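Local coordinates for serine protease inhibitor (Schistosoma haematobium, PDB 3STO), which probably inhibits serine-type endopeptidases as a serpin, at residues S17-F22 with C42-L47; Y65-T70 with I313-L318; G120-K125 with I187-F192; F255-P260 with V373-T378; L295-L300 with L348-I353. All coordinates share one frame; numbering follows the deposited sequence.

Contact 1: residues S17-F22 with C42-L47; sequences SSHKAF and CPLGIL
Phe-22 and His-19, one turn apart on the helix 18-30, reach across to the first turn of the helix 43-55, and nearly all of the contact is apolar. Phe-22 does most of the touching. With CG anti to the backbone N (chi1 175°), its ring extends toward the other helix, and CZ comes to Ile-46 CG2 at 3.9 Å, the methyl lying in plane at the ring edge. Farther back along the same side of the ring, Phe-22 CD2 lies 4.1 Å from Leu-47 CD1. That same Leu-47 methyl reaches back to the start of the first helix, touching His-19 CB at 3.5 Å, while the imidazole edge looks more distantly toward Leu-44 CD2.

Polar atoms play a small part. Pro-43 O lies at the Phe-22 ring edge, 3.7 Å from CE2. Cys-42 caps the second helix, its SG accepting from Gly-45 N at 3.5 Å. No hydrogen bond joins the segments.

Met-71 covers both Phe-22 and Leu-47, and Leu-96 of the helix 82-101 touches His-19 and Leu-47. The two short helical segments cross at 111°, with 10.4 Å between their axes, a steep helix-helix crossing in the helical subdomain of the serpin fold.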
# COMPACT_ATOMS: atom_id res chain seq x y z
N SER A 17 -0.74 -18.45 2.74
CA SER A 17 -1.23 -17.67 3.86
C SER A 17 -2.34 -16.76 3.40
O SER A 17 -2.37 -16.31 2.25
CB SER A 17 -0.10 -16.89 4.56
OG SER A 17 0.24 -15.69 3.89
N SER A 18 -3.27 -16.51 4.31
CA SER A 18 -4.50 -15.82 3.98
C SER A 18 -4.24 -14.44 3.42
O SER A 18 -4.83 -14.03 2.41
CB SER A 18 -5.36 -15.70 5.24
OG SER A 18 -5.77 -16.98 5.67
N HIS A 19 -3.35 -13.72 4.09
CA HIS A 19 -3.09 -12.34 3.77
C HIS A 19 -2.35 -12.25 2.42
O HIS A 19 -2.43 -11.23 1.73
CB HIS A 19 -2.34 -11.66 4.93
CG HIS A 19 -0.93 -12.11 5.09
ND1 HIS A 19 -0.59 -13.32 5.67
CD2 HIS A 19 0.24 -11.53 4.71
CE1 HIS A 19 0.73 -13.45 5.66
NE2 HIS A 19 1.25 -12.38 5.08
N LYS A 20 -1.67 -13.32 2.02
CA LYS A 20 -1.03 -13.34 0.71
C LYS A 20 -2.03 -13.69 -0.38
O LYS A 20 -1.92 -13.20 -1.51
CB LYS A 20 0.18 -14.30 0.67
CG LYS A 20 1.40 -13.82 1.43
CD LYS A 20 2.66 -14.63 1.05
CE LYS A 20 3.84 -14.20 1.89
NZ LYS A 20 5.19 -14.55 1.29
N ALA A 21 -2.99 -14.54 -0.04
CA ALA A 21 -4.12 -14.88 -0.93
C ALA A 21 -4.96 -13.64 -1.22
O ALA A 21 -5.27 -13.33 -2.37
CB ALA A 21 -4.98 -15.93 -0.29
N PHE A 22 -5.32 -12.93 -0.16
CA PHE A 22 -6.01 -11.66 -0.31
C PHE A 22 -5.19 -10.74 -1.23
O PHE A 22 -5.67 -10.23 -2.23
CB PHE A 22 -6.19 -10.97 1.05
CG PHE A 22 -6.79 -9.61 0.94
CD1 PHE A 22 -8.16 -9.45 0.70
CD2 PHE A 22 -5.99 -8.48 1.01
CE1 PHE A 22 -8.71 -8.18 0.55
CE2 PHE A 22 -6.53 -7.20 0.86
CZ PHE A 22 -7.90 -7.05 0.65
N CYS A 42 -0.95 0.13 -1.31
CA CYS A 42 -0.53 -0.68 -0.15
C CYS A 42 -1.57 -1.72 0.32
O CYS A 42 -2.49 -1.41 1.08
CB CYS A 42 -0.14 0.23 1.00
SG CYS A 42 -0.19 -0.72 2.54
N PRO A 43 -1.41 -2.96 -0.12
CA PRO A 43 -2.43 -4.01 0.06
C PRO A 43 -2.76 -4.38 1.50
O PRO A 43 -3.89 -4.83 1.76
CB PRO A 43 -1.84 -5.22 -0.66
CG PRO A 43 -0.77 -4.66 -1.53
CD PRO A 43 -0.25 -3.44 -0.89
N LEU A 44 -1.81 -4.20 2.43
CA LEU A 44 -2.06 -4.59 3.83
C LEU A 44 -2.94 -3.57 4.56
O LEU A 44 -3.63 -3.89 5.51
CB LEU A 44 -0.74 -4.82 4.60
CG LEU A 44 0.15 -5.97 4.13
CD1 LEU A 44 1.33 -6.14 5.07
CD2 LEU A 44 -0.61 -7.27 4.01
N GLY A 45 -2.90 -2.33 4.11
CA GLY A 45 -3.77 -1.33 4.64
C GLY A 45 -5.22 -1.59 4.29
O GLY A 45 -6.10 -1.25 5.07
N ILE A 46 -5.47 -2.19 3.12
CA ILE A 46 -6.82 -2.58 2.73
C ILE A 46 -7.25 -3.71 3.65
O ILE A 46 -8.37 -3.71 4.15
CB ILE A 46 -6.92 -3.13 1.28
CG1 ILE A 46 -6.04 -2.36 0.30
CG2 ILE A 46 -8.37 -3.17 0.81
CD1 ILE A 46 -6.34 -0.88 0.23
N LEU A 47 -6.35 -4.67 3.88
CA LEU A 47 -6.59 -5.79 4.81
C LEU A 47 -6.90 -5.35 6.25
O LEU A 47 -7.84 -5.85 6.84
CB LEU A 47 -5.41 -6.77 4.79
CG LEU A 47 -5.58 -8.09 5.55
CD1 LEU A 47 -4.86 -9.21 4.86
CD2 LEU A 47 -5.09 -7.95 6.98

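Contact 2: residues Y65-T70 with I313-L318; sequences YQIGKT and IGVVDL
Gln-66 and Thr-70, one turn apart on the helix 61-70, face an irregular backbone that leaves the helix 307-312 through a Schellman motif, with Gly-314 as its positive-phi residue, and then turns into a 3-10 segment at Asp-317. The CA atoms of Gln-66 and Val-315 come within 5.4 Å.

The Gln-66 side chain runs out fully extended beyond CG (chi2 177°), carrying its amide past Gly-314 O to the backbone beyond. There OE1 accepts hydrogen bonds from two backbone N-H groups. Asp-317 N donates at 2.8 Å, in the carbonyl plane and on a lone pair. Val-316 N donates at 2.9 Å from a position 46° out of that plane. A water also donates to Gln-66 OE1 and accepts from Leu-318 N, so three successive backbone amides are tied to one oxygen, two directly and one through water. The other end of the amide contributes less: NE2 makes a weak bond of 3.3 Å to Asp-317 OD1, with the amide and carboxylate planes 61° apart. The firmer partner of that carboxylate is Arg-62, which forms a salt bridge with OD2.

Thr-70 OG1 lies 3.2 Å from Ile-313 O and 3.1 Å from Gln-66 O, with one proton for the two carbonyls. Its CG2 packs on Ile-313 CG1 at 3.8 Å. Farther inside, Ile-67 CG1 approaches Val-315 CG1, and both side chains touch Leu-50 of the helix 43-55. Gln-66 thus ties the helix 61-70 to the turn that follows the Schellman motif of the helix 307-312, within the helical subdomain of the serpin fold.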
# COMPACT_ATOMS: atom_id res chain seq x y z
N TYR A 65 -19.26 -12.39 6.83
CA TYR A 65 -18.88 -13.65 6.21
C TYR A 65 -18.13 -13.41 4.91
O TYR A 65 -17.12 -14.07 4.64
CB TYR A 65 -20.12 -14.52 5.97
CG TYR A 65 -19.84 -15.87 5.33
CD1 TYR A 65 -18.90 -16.70 5.86
CD2 TYR A 65 -20.53 -16.29 4.22
CE1 TYR A 65 -18.62 -17.89 5.30
CE2 TYR A 65 -20.26 -17.51 3.65
CZ TYR A 65 -19.30 -18.31 4.21
OH TYR A 65 -18.97 -19.56 3.68
N GLN A 66 -18.65 -12.49 4.10
CA GLN A 66 -17.99 -12.12 2.85
C GLN A 66 -16.56 -11.62 3.06
O GLN A 66 -15.64 -12.05 2.37
CB GLN A 66 -18.81 -11.03 2.14
CG GLN A 66 -20.03 -11.62 1.51
CD GLN A 66 -20.91 -10.60 0.88
OE1 GLN A 66 -20.69 -9.37 0.97
NE2 GLN A 66 -21.96 -11.10 0.23
N ILE A 67 -16.40 -10.72 4.03
CA ILE A 67 -15.11 -10.27 4.48
C ILE A 67 -14.18 -11.43 4.81
O ILE A 67 -13.07 -11.48 4.33
CB ILE A 67 -15.26 -9.31 5.67
CG1 ILE A 67 -16.00 -8.05 5.21
CG2 ILE A 67 -13.89 -8.96 6.25
CD1 ILE A 67 -16.09 -6.96 6.28
N GLY A 68 -14.64 -12.37 5.62
CA GLY A 68 -13.82 -13.51 5.97
C GLY A 68 -13.42 -14.39 4.81
O GLY A 68 -12.28 -14.89 4.76
N LYS A 69 -14.34 -14.61 3.87
CA LYS A 69 -14.01 -15.39 2.68
C LYS A 69 -12.94 -14.68 1.83
O LYS A 69 -11.96 -15.29 1.38
CB LYS A 69 -15.27 -15.68 1.85
CG LYS A 69 -15.90 -17.05 2.08
N THR A 70 -13.14 -13.39 1.61
CA THR A 70 -12.25 -12.63 0.76
C THR A 70 -10.89 -12.62 1.42
O THR A 70 -9.87 -12.59 0.76
CB THR A 70 -12.74 -11.20 0.63
OG1 THR A 70 -13.99 -11.19 -0.07
CG2 THR A 70 -11.73 -10.38 -0.13
N ILE A 313 -13.99 -8.65 -5.69
CA ILE A 313 -13.34 -9.79 -5.06
C ILE A 313 -14.16 -10.42 -3.94
O ILE A 313 -13.65 -11.27 -3.21
CB ILE A 313 -11.85 -9.51 -4.58
CG1 ILE A 313 -11.79 -8.51 -3.42
CG2 ILE A 313 -10.96 -9.02 -5.74
CD1 ILE A 313 -10.36 -8.13 -3.08
N GLY A 314 -15.41 -10.01 -3.81
CA GLY A 314 -16.32 -10.74 -2.94
C GLY A 314 -16.96 -9.98 -1.80
O GLY A 314 -17.79 -10.52 -1.08
N VAL A 315 -16.57 -8.72 -1.60
CA VAL A 315 -17.11 -7.93 -0.50
C VAL A 315 -18.20 -6.97 -1.00
O VAL A 315 -17.91 -5.88 -1.50
CB VAL A 315 -16.00 -7.16 0.23
CG1 VAL A 315 -16.58 -6.29 1.38
CG2 VAL A 315 -14.95 -8.15 0.72
N VAL A 316 -19.44 -7.40 -0.83
CA VAL A 316 -20.60 -6.81 -1.48
C VAL A 316 -21.58 -6.19 -0.49
O VAL A 316 -21.86 -4.98 -0.56
CB VAL A 316 -21.31 -7.86 -2.39
CG1 VAL A 316 -22.58 -7.30 -2.98
CG2 VAL A 316 -20.34 -8.33 -3.51
N ASP A 317 -22.07 -7.01 0.46
CA ASP A 317 -23.12 -6.52 1.38
C ASP A 317 -22.72 -5.28 2.14
O ASP A 317 -23.58 -4.47 2.45
CB ASP A 317 -23.51 -7.57 2.40
CG ASP A 317 -24.25 -8.73 1.79
OD1 ASP A 317 -24.32 -8.82 0.52
OD2 ASP A 317 -24.76 -9.55 2.59
N LEU A 318 -21.43 -5.16 2.47
CA LEU A 318 -20.92 -3.99 3.19
C LEU A 318 -21.34 -2.67 2.50
O LEU A 318 -21.49 -1.63 3.15
CB LEU A 318 -19.39 -4.04 3.21
CG LEU A 318 -18.51 -3.78 4.42
CD1 LEU A 318 -17.17 -3.29 3.95
CD2 LEU A 318 -19.11 -2.82 5.44
O HOH W 1 -19.57 -7.56 2.82

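Contact 3: residues G120-K125 with I187-F192; sequences GIFVEK and ILVNVF
Phe-122 and Ile-187 form a hydrogen-bonded antiparallel pair, with Phe-122 N donating to Ile-187 O at 2.8 Å and Ile-187 N returning a bond of the same length to Phe-122 O. Gly-120 and Val-189 make the next such pair, through Gly-120 N to Val-189 O at 2.9 Å and Val-189 N to Gly-120 O at 3.0 Å.

The Phe-122 side chain leaves the sheet beside its own backbone N (chi1 -60°), which leans the ring back along its own strand over Gly-120, its CD2-CE2 edge toward the strand 186-197. CB begins the path 3.5 Å from Ile-187 O. CG stays near this oxygen, and CD2 passes it at 3.6 Å, with the carbonyl lying at the ring edge near its plane. CE2 comes to Val-189 CG2, again 3.6 Å away, while Val-189 CB lies in plane at the edge. Gly-120, two residues back, has no side chain beneath the ring at CE2.

These strands belong to the central sheet of the serpin fold, sheet A, in which the strand 143-148 runs along the other side of the strand 112-124. The helix 153-167 lies on the Phe-122 face; its Trp-163 meets the phenyl ring edge-to-face and also touches Val-189. On the reverse face, Ile-121 and Leu-188 lie side by side, with Ile-121 CG1 3.8 Å from Leu-188 CD2. Ile-52, Thr-49 and Leu-53 of the helix 43-55 cover them.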
# COMPACT_ATOMS: atom_id res chain seq x y z
N GLY A 120 -9.18 5.44 9.46
CA GLY A 120 -10.21 6.30 10.01
C GLY A 120 -11.57 5.79 9.60
O GLY A 120 -11.85 5.59 8.41
N ILE A 121 -12.42 5.55 10.59
CA ILE A 121 -13.80 5.16 10.37
C ILE A 121 -14.62 6.42 10.59
O ILE A 121 -14.66 6.94 11.70
CB ILE A 121 -14.20 4.03 11.36
CG1 ILE A 121 -13.39 2.75 11.10
CG2 ILE A 121 -15.69 3.75 11.30
CD1 ILE A 121 -13.59 1.63 12.17
N PHE A 122 -15.24 6.95 9.53
CA PHE A 122 -16.01 8.18 9.67
C PHE A 122 -17.52 7.90 9.55
O PHE A 122 -18.03 7.59 8.47
CB PHE A 122 -15.56 9.26 8.66
CG PHE A 122 -14.12 9.67 8.81
CD1 PHE A 122 -13.75 10.65 9.72
CD2 PHE A 122 -13.13 9.06 8.04
CE1 PHE A 122 -12.42 11.02 9.87
CE2 PHE A 122 -11.79 9.41 8.19
CZ PHE A 122 -11.44 10.39 9.10
N VAL A 123 -18.22 8.03 10.67
CA VAL A 123 -19.66 7.77 10.74
C VAL A 123 -20.48 9.02 11.06
O VAL A 123 -20.14 9.80 11.96
CB VAL A 123 -20.00 6.72 11.80
CG1 VAL A 123 -21.45 6.33 11.70
CG2 VAL A 123 -19.12 5.50 11.64
N GLU A 124 -21.57 9.18 10.31
CA GLU A 124 -22.60 10.17 10.61
C GLU A 124 -22.97 10.18 12.11
O GLU A 124 -23.20 9.12 12.72
CB GLU A 124 -23.83 9.88 9.73
CG GLU A 124 -25.08 10.63 10.13
CD GLU A 124 -24.86 12.12 10.09
OE1 GLU A 124 -24.46 12.60 9.01
OE2 GLU A 124 -25.05 12.78 11.15
N LYS A 125 -23.03 11.39 12.68
CA LYS A 125 -23.26 11.58 14.13
C LYS A 125 -24.64 11.09 14.60
O LYS A 125 -24.81 10.66 15.77
CB LYS A 125 -23.04 13.05 14.53
CG LYS A 125 -23.87 14.07 13.73
N ILE A 187 -17.82 6.56 5.84
CA ILE A 187 -16.65 6.55 4.98
C ILE A 187 -15.44 5.97 5.69
O ILE A 187 -15.13 6.33 6.83
CB ILE A 187 -16.31 7.94 4.52
CG1 ILE A 187 -17.37 8.44 3.51
CG2 ILE A 187 -14.88 7.96 3.93
CD1 ILE A 187 -17.08 9.83 2.97
N LEU A 188 -14.79 5.02 5.03
CA LEU A 188 -13.53 4.45 5.52
C LEU A 188 -12.36 5.03 4.71
O LEU A 188 -12.43 5.13 3.47
CB LEU A 188 -13.52 2.94 5.37
CG LEU A 188 -14.60 2.11 6.06
CD1 LEU A 188 -14.45 0.65 5.65
CD2 LEU A 188 -14.49 2.27 7.54
N VAL A 189 -11.31 5.41 5.44
CA VAL A 189 -10.10 6.02 4.88
C VAL A 189 -8.85 5.29 5.40
O VAL A 189 -8.61 5.22 6.60
CB VAL A 189 -10.00 7.54 5.24
CG1 VAL A 189 -8.83 8.18 4.51
CG2 VAL A 189 -11.26 8.29 4.85
N ASN A 190 -8.09 4.70 4.49
CA ASN A 190 -6.81 4.09 4.85
C ASN A 190 -5.57 4.92 4.42
O ASN A 190 -5.48 5.42 3.30
CB ASN A 190 -6.69 2.63 4.37
CG ASN A 190 -5.36 2.00 4.79
OD1 ASN A 190 -4.42 1.85 3.99
ND2 ASN A 190 -5.25 1.66 6.06
N VAL A 191 -4.65 5.07 5.35
CA VAL A 191 -3.39 5.75 5.14
C VAL A 191 -2.25 4.80 5.47
O VAL A 191 -2.23 4.16 6.54
CB VAL A 191 -3.26 7.00 6.03
CG1 VAL A 191 -1.83 7.54 5.98
CG2 VAL A 191 -4.27 8.06 5.63
N PHE A 192 -1.29 4.68 4.57
CA PHE A 192 -0.14 3.83 4.86
C PHE A 192 1.15 4.60 4.63
O PHE A 192 1.56 4.85 3.49
CB PHE A 192 -0.16 2.58 4.01
CG PHE A 192 0.62 1.43 4.59
CD1 PHE A 192 1.97 1.26 4.27
CD2 PHE A 192 -0.01 0.51 5.44
CE1 PHE A 192 2.68 0.18 4.80
CE2 PHE A 192 0.68 -0.57 5.97
CZ PHE A 192 2.02 -0.75 5.65

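Contact 4: residues F255-P260 with V373-T378; sequences FVIVLP and VDFHVT
Leu-259 and Ile-257, on the same side of the strand 253-260, pack against Phe-375 and Val-377, where two serpin sheets meet. The strand 253-260 lies between strands 241-247 and 381-387 in sheet B, whereas 373-376 runs parallel to its neighbour in 287-305, in sheet C. The two strand segments are nearly perpendicular, at 95°, with axes 9.0 Å apart, so side chains rather than backbone bonds make the junction.

The aromatic contacts centre on Phe-375. Its CG stands anti to the backbone N (chi1 -161°), which swings the ring in against the other strand. Leu-259 CD2 lies over the middle of one ring face, 4.3 Å from the centroid of Phe-375, in a CH-pi contact only 7° from the ring normal. The end of the ring is met by the stem of the same leucine, with Leu-259 CB 3.6 Å from Phe-375 CZ. Ile-257 takes an adjoining part of the edge, its CG2 lying in plane and 3.8 Å from Phe-375 CE2. Tyr-233 and Val-244 also touch this phenylalanine.

The aliphatic contacts continue at Val-377, the centre of an inverse gamma turn, whose CB is directed toward the strand 253-260. Val-377 CG2 approaches Ile-257 CG2 at 4.1 Å, and Val-377 CG1 faces Leu-259 CD1 more loosely.

Polar groups play a lesser part. The CB of His-376 points away from the strand 253-260, and its NE2 is hydrogen-bonded to Ser-292 OG. Its carbonyl, however, stays at the interface: His-376 O lies 3.5 Å from Leu-259 CD2, the methyl that covers the Phe-375 ring.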
# COMPACT_ATOMS: atom_id res chain seq x y z
N PHE A 255 13.99 -1.39 -1.32
CA PHE A 255 13.31 -0.82 -2.47
C PHE A 255 13.68 -1.62 -3.69
O PHE A 255 14.84 -1.64 -4.06
CB PHE A 255 13.73 0.62 -2.65
CG PHE A 255 12.97 1.35 -3.71
CD1 PHE A 255 11.60 1.60 -3.56
CD2 PHE A 255 13.64 1.88 -4.80
CE1 PHE A 255 10.88 2.34 -4.54
CE2 PHE A 255 12.94 2.61 -5.79
CZ PHE A 255 11.55 2.83 -5.64
N VAL A 256 12.71 -2.30 -4.28
CA VAL A 256 12.93 -3.18 -5.41
C VAL A 256 12.49 -2.46 -6.69
O VAL A 256 11.35 -2.02 -6.77
CB VAL A 256 12.20 -4.51 -5.22
CG1 VAL A 256 12.30 -5.40 -6.49
CG2 VAL A 256 12.76 -5.23 -3.97
N ILE A 257 13.40 -2.32 -7.66
CA ILE A 257 13.08 -1.73 -8.96
C ILE A 257 13.08 -2.81 -10.01
O ILE A 257 13.97 -3.64 -10.07
CB ILE A 257 14.04 -0.60 -9.35
CG1 ILE A 257 14.22 0.37 -8.17
CG2 ILE A 257 13.56 0.14 -10.64
CD1 ILE A 257 15.60 1.01 -8.14
N VAL A 258 12.02 -2.82 -10.80
CA VAL A 258 11.89 -3.78 -11.87
C VAL A 258 11.94 -3.03 -13.20
O VAL A 258 11.01 -2.30 -13.53
CB VAL A 258 10.58 -4.59 -11.81
CG1 VAL A 258 10.57 -5.65 -12.90
CG2 VAL A 258 10.43 -5.24 -10.44
N LEU A 259 13.03 -3.22 -13.94
CA LEU A 259 13.30 -2.42 -15.13
C LEU A 259 13.24 -3.30 -16.37
O LEU A 259 14.04 -4.23 -16.53
CB LEU A 259 14.67 -1.70 -15.02
CG LEU A 259 14.96 -0.65 -16.10
CD1 LEU A 259 13.99 0.56 -16.00
CD2 LEU A 259 16.41 -0.18 -16.04
N PRO A 260 12.27 -3.02 -17.24
CA PRO A 260 12.19 -3.74 -18.52
C PRO A 260 13.49 -3.61 -19.31
O PRO A 260 14.13 -2.55 -19.30
CB PRO A 260 11.06 -3.03 -19.24
CG PRO A 260 10.23 -2.43 -18.14
CD PRO A 260 11.24 -1.97 -17.13
N VAL A 373 27.55 -3.75 -13.92
CA VAL A 373 26.20 -3.62 -14.48
C VAL A 373 25.70 -2.18 -14.52
O VAL A 373 25.90 -1.42 -13.56
CB VAL A 373 25.22 -4.50 -13.65
CG1 VAL A 373 24.02 -3.74 -13.24
CG2 VAL A 373 24.88 -5.77 -14.39
N ASP A 374 25.08 -1.78 -15.63
CA ASP A 374 24.38 -0.49 -15.62
C ASP A 374 22.93 -0.72 -15.27
O ASP A 374 22.32 -1.66 -15.76
CB ASP A 374 24.46 0.22 -16.96
CG ASP A 374 25.80 0.81 -17.21
OD1 ASP A 374 26.59 0.86 -16.24
OD2 ASP A 374 26.08 1.23 -18.36
N PHE A 375 22.39 0.11 -14.40
CA PHE A 375 20.96 0.02 -14.10
C PHE A 375 20.45 1.44 -14.15
O PHE A 375 20.44 2.13 -13.12
CB PHE A 375 20.71 -0.61 -12.73
CG PHE A 375 19.32 -1.14 -12.53
CD1 PHE A 375 19.01 -2.42 -12.93
CD2 PHE A 375 18.33 -0.36 -11.93
CE1 PHE A 375 17.73 -2.91 -12.74
CE2 PHE A 375 17.06 -0.84 -11.75
CZ PHE A 375 16.74 -2.11 -12.16
N HIS A 376 20.04 1.87 -15.33
CA HIS A 376 19.70 3.27 -15.55
C HIS A 376 18.21 3.43 -15.78
O HIS A 376 17.68 2.98 -16.78
CB HIS A 376 20.52 3.83 -16.72
CG HIS A 376 21.99 3.83 -16.47
ND1 HIS A 376 22.91 4.13 -17.45
CD2 HIS A 376 22.69 3.59 -15.34
CE1 HIS A 376 24.12 4.05 -16.94
NE2 HIS A 376 24.02 3.73 -15.66
N VAL A 377 17.53 4.04 -14.82
CA VAL A 377 16.07 4.02 -14.79
C VAL A 377 15.60 5.20 -15.64
O VAL A 377 15.33 6.27 -15.13
CB VAL A 377 15.51 4.02 -13.30
CG1 VAL A 377 14.01 4.00 -13.27
CG2 VAL A 377 16.05 2.83 -12.51
N THR A 378 15.53 4.99 -16.95
CA THR A 378 15.30 6.08 -17.90
C THR A 378 13.98 5.94 -18.68
O THR A 378 13.71 6.72 -19.60
CB THR A 378 16.46 6.14 -18.95
OG1 THR A 378 16.60 4.87 -19.57
CG2 THR A 378 17.76 6.48 -18.30

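Contact 5: residues L295-L300 with L348-I353; sequences LPKFTL and LNESGI
Leu-295 opens the contact by crossing Leu-348 at about a right angle, with the two CD2 methyls 3.5 Å apart. After Pro-296, Lys-297 leaves the backbone between its N and carbonyl carbon (chi1 74°) and bends at chi3, so that the chain passes Asn-349 CB and brings NZ to Glu-350. There NZ forms a salt bridge of 3.1 Å with Glu-350 OE1, which offers its syn lone pair. A water bridges Lys-297 NZ to Glu-350 OE2, which also bonds Thr-207.

The backbones of Phe-298 and Leu-348 are only loosely paired, by uneven bonds: Leu-348 N reaches Phe-298 O at 2.6 Å, whereas Phe-298 N meets Leu-348 O through a bent bond of 3.2 Å. Their side chains lie together, with Leu-348 CB over one ring face and CD2 3.5 Å from Phe-298 CE1.

Beyond Leu-348 the segment 348-353 turns away. Asn-349 OD1 accepts from Gly-352 N at 3.0 Å in an Asx motif, and Trp-198 bonds Asn-349 O. The position matches the serpin breach, where the strand 339-348 passes into the reactive-centre loop; antitrypsin has a comparable lysine-glutamate bridge. Apolar packing round Leu-348 together with a water-bridged ion pair probably helps to hold the loop's base.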
# COMPACT_ATOMS: atom_id res chain seq x y z
N LEU A 295 18.55 6.80 -11.00
CA LEU A 295 17.21 6.69 -10.49
C LEU A 295 16.65 8.10 -10.36
O LEU A 295 17.23 8.93 -9.68
CB LEU A 295 17.22 5.95 -9.13
CG LEU A 295 15.90 5.68 -8.40
CD1 LEU A 295 15.01 4.73 -9.23
CD2 LEU A 295 16.08 5.12 -6.96
N PRO A 296 15.49 8.34 -10.98
CA PRO A 296 14.79 9.63 -10.82
C PRO A 296 14.38 9.91 -9.35
O PRO A 296 13.99 9.00 -8.60
CB PRO A 296 13.54 9.46 -11.71
CG PRO A 296 13.81 8.26 -12.54
CD PRO A 296 14.70 7.38 -11.78
N LYS A 297 14.47 11.16 -8.93
CA LYS A 297 13.83 11.54 -7.71
C LYS A 297 12.39 11.94 -8.07
O LYS A 297 12.16 12.61 -9.07
CB LYS A 297 14.57 12.66 -7.00
CG LYS A 297 14.43 13.98 -7.61
CD LYS A 297 15.41 14.95 -6.96
CE LYS A 297 15.33 14.90 -5.44
NZ LYS A 297 16.09 16.05 -4.82
N PHE A 298 11.42 11.47 -7.30
CA PHE A 298 10.03 11.74 -7.60
C PHE A 298 9.15 11.58 -6.38
O PHE A 298 9.55 11.02 -5.33
CB PHE A 298 9.51 10.80 -8.70
CG PHE A 298 9.55 9.34 -8.33
CD1 PHE A 298 10.72 8.61 -8.46
CD2 PHE A 298 8.42 8.71 -7.83
CE1 PHE A 298 10.74 7.26 -8.11
CE2 PHE A 298 8.45 7.36 -7.47
CZ PHE A 298 9.61 6.64 -7.61
N THR A 299 7.94 12.09 -6.50
CA THR A 299 6.95 11.75 -5.51
C THR A 299 5.59 11.51 -6.14
O THR A 299 5.08 12.37 -6.85
CB THR A 299 6.90 12.76 -4.34
OG1 THR A 299 5.55 13.04 -3.99
CG2 THR A 299 7.63 14.02 -4.67
N LEU A 300 5.05 10.32 -5.91
CA LEU A 300 3.66 10.02 -6.30
C LEU A 300 2.71 10.17 -5.14
O LEU A 300 2.96 9.68 -4.02
CB LEU A 300 3.46 8.59 -6.81
CG LEU A 300 4.35 7.93 -7.83
CD1 LEU A 300 3.69 6.63 -8.25
CD2 LEU A 300 4.61 8.85 -9.02
N LEU A 348 10.54 9.76 -3.22
CA LEU A 348 11.92 9.28 -3.26
C LEU A 348 12.90 10.44 -3.47
O LEU A 348 12.68 11.29 -4.32
CB LEU A 348 12.07 8.29 -4.41
CG LEU A 348 12.75 6.94 -4.25
CD1 LEU A 348 11.78 5.97 -3.63
CD2 LEU A 348 13.11 6.46 -5.65
N ASN A 349 13.97 10.47 -2.70
CA ASN A 349 14.99 11.48 -2.88
C ASN A 349 16.31 10.86 -2.44
O ASN A 349 16.37 9.66 -2.21
CB ASN A 349 14.64 12.79 -2.13
CG ASN A 349 14.61 12.62 -0.61
OD1 ASN A 349 15.17 11.67 -0.08
ND2 ASN A 349 13.97 13.54 0.09
N GLU A 350 17.36 11.68 -2.33
CA GLU A 350 18.72 11.22 -2.01
C GLU A 350 18.87 10.67 -0.60
O GLU A 350 19.74 9.85 -0.35
CB GLU A 350 19.75 12.35 -2.20
CG GLU A 350 19.95 12.79 -3.63
CD GLU A 350 18.99 13.89 -4.08
OE1 GLU A 350 18.02 14.21 -3.33
OE2 GLU A 350 19.20 14.43 -5.19
N SER A 351 18.04 11.14 0.32
CA SER A 351 18.07 10.70 1.71
C SER A 351 17.36 9.37 1.91
O SER A 351 17.81 8.54 2.71
CB SER A 351 17.43 11.74 2.63
OG SER A 351 18.11 12.97 2.56
N GLY A 352 16.25 9.17 1.20
CA GLY A 352 15.50 7.93 1.35
C GLY A 352 14.10 8.02 0.81
O GLY A 352 13.88 8.64 -0.22
N ILE A 353 13.17 7.38 1.50
CA ILE A 353 11.76 7.34 1.14
C ILE A 353 10.98 8.10 2.18
O ILE A 353 11.16 7.87 3.36
CB ILE A 353 11.27 5.88 1.04
CG1 ILE A 353 12.01 5.18 -0.10
CG2 ILE A 353 9.76 5.80 0.82
CD1 ILE A 353 11.73 3.69 -0.16
O HOH W 2 18.97 17.15 -5.55

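Contacts 1, 2 and 3 form one cluster and contacts 4 and 5 another. Contacts 1 and 2, with centres 14 Å apart, touch where Phe-22 meets Thr-70 and Ile-313, and helices 43-55 and 61-70 follow each other in the chain. Contact 3, nested within the loop that contact 2 closes, lies beneath the helix 43-55 in sheet A. The centre of contact 4, which joins sheets B and C, lies about 37 Å from that of contact 3, across the chain's centre; contact 5 is nested inside its loop and touches it through Leu-295, Ile-257 and Val-377. The first cluster links the helical subdomain to sheet A, the second sheets B and C to the base of the reactive-centre loop.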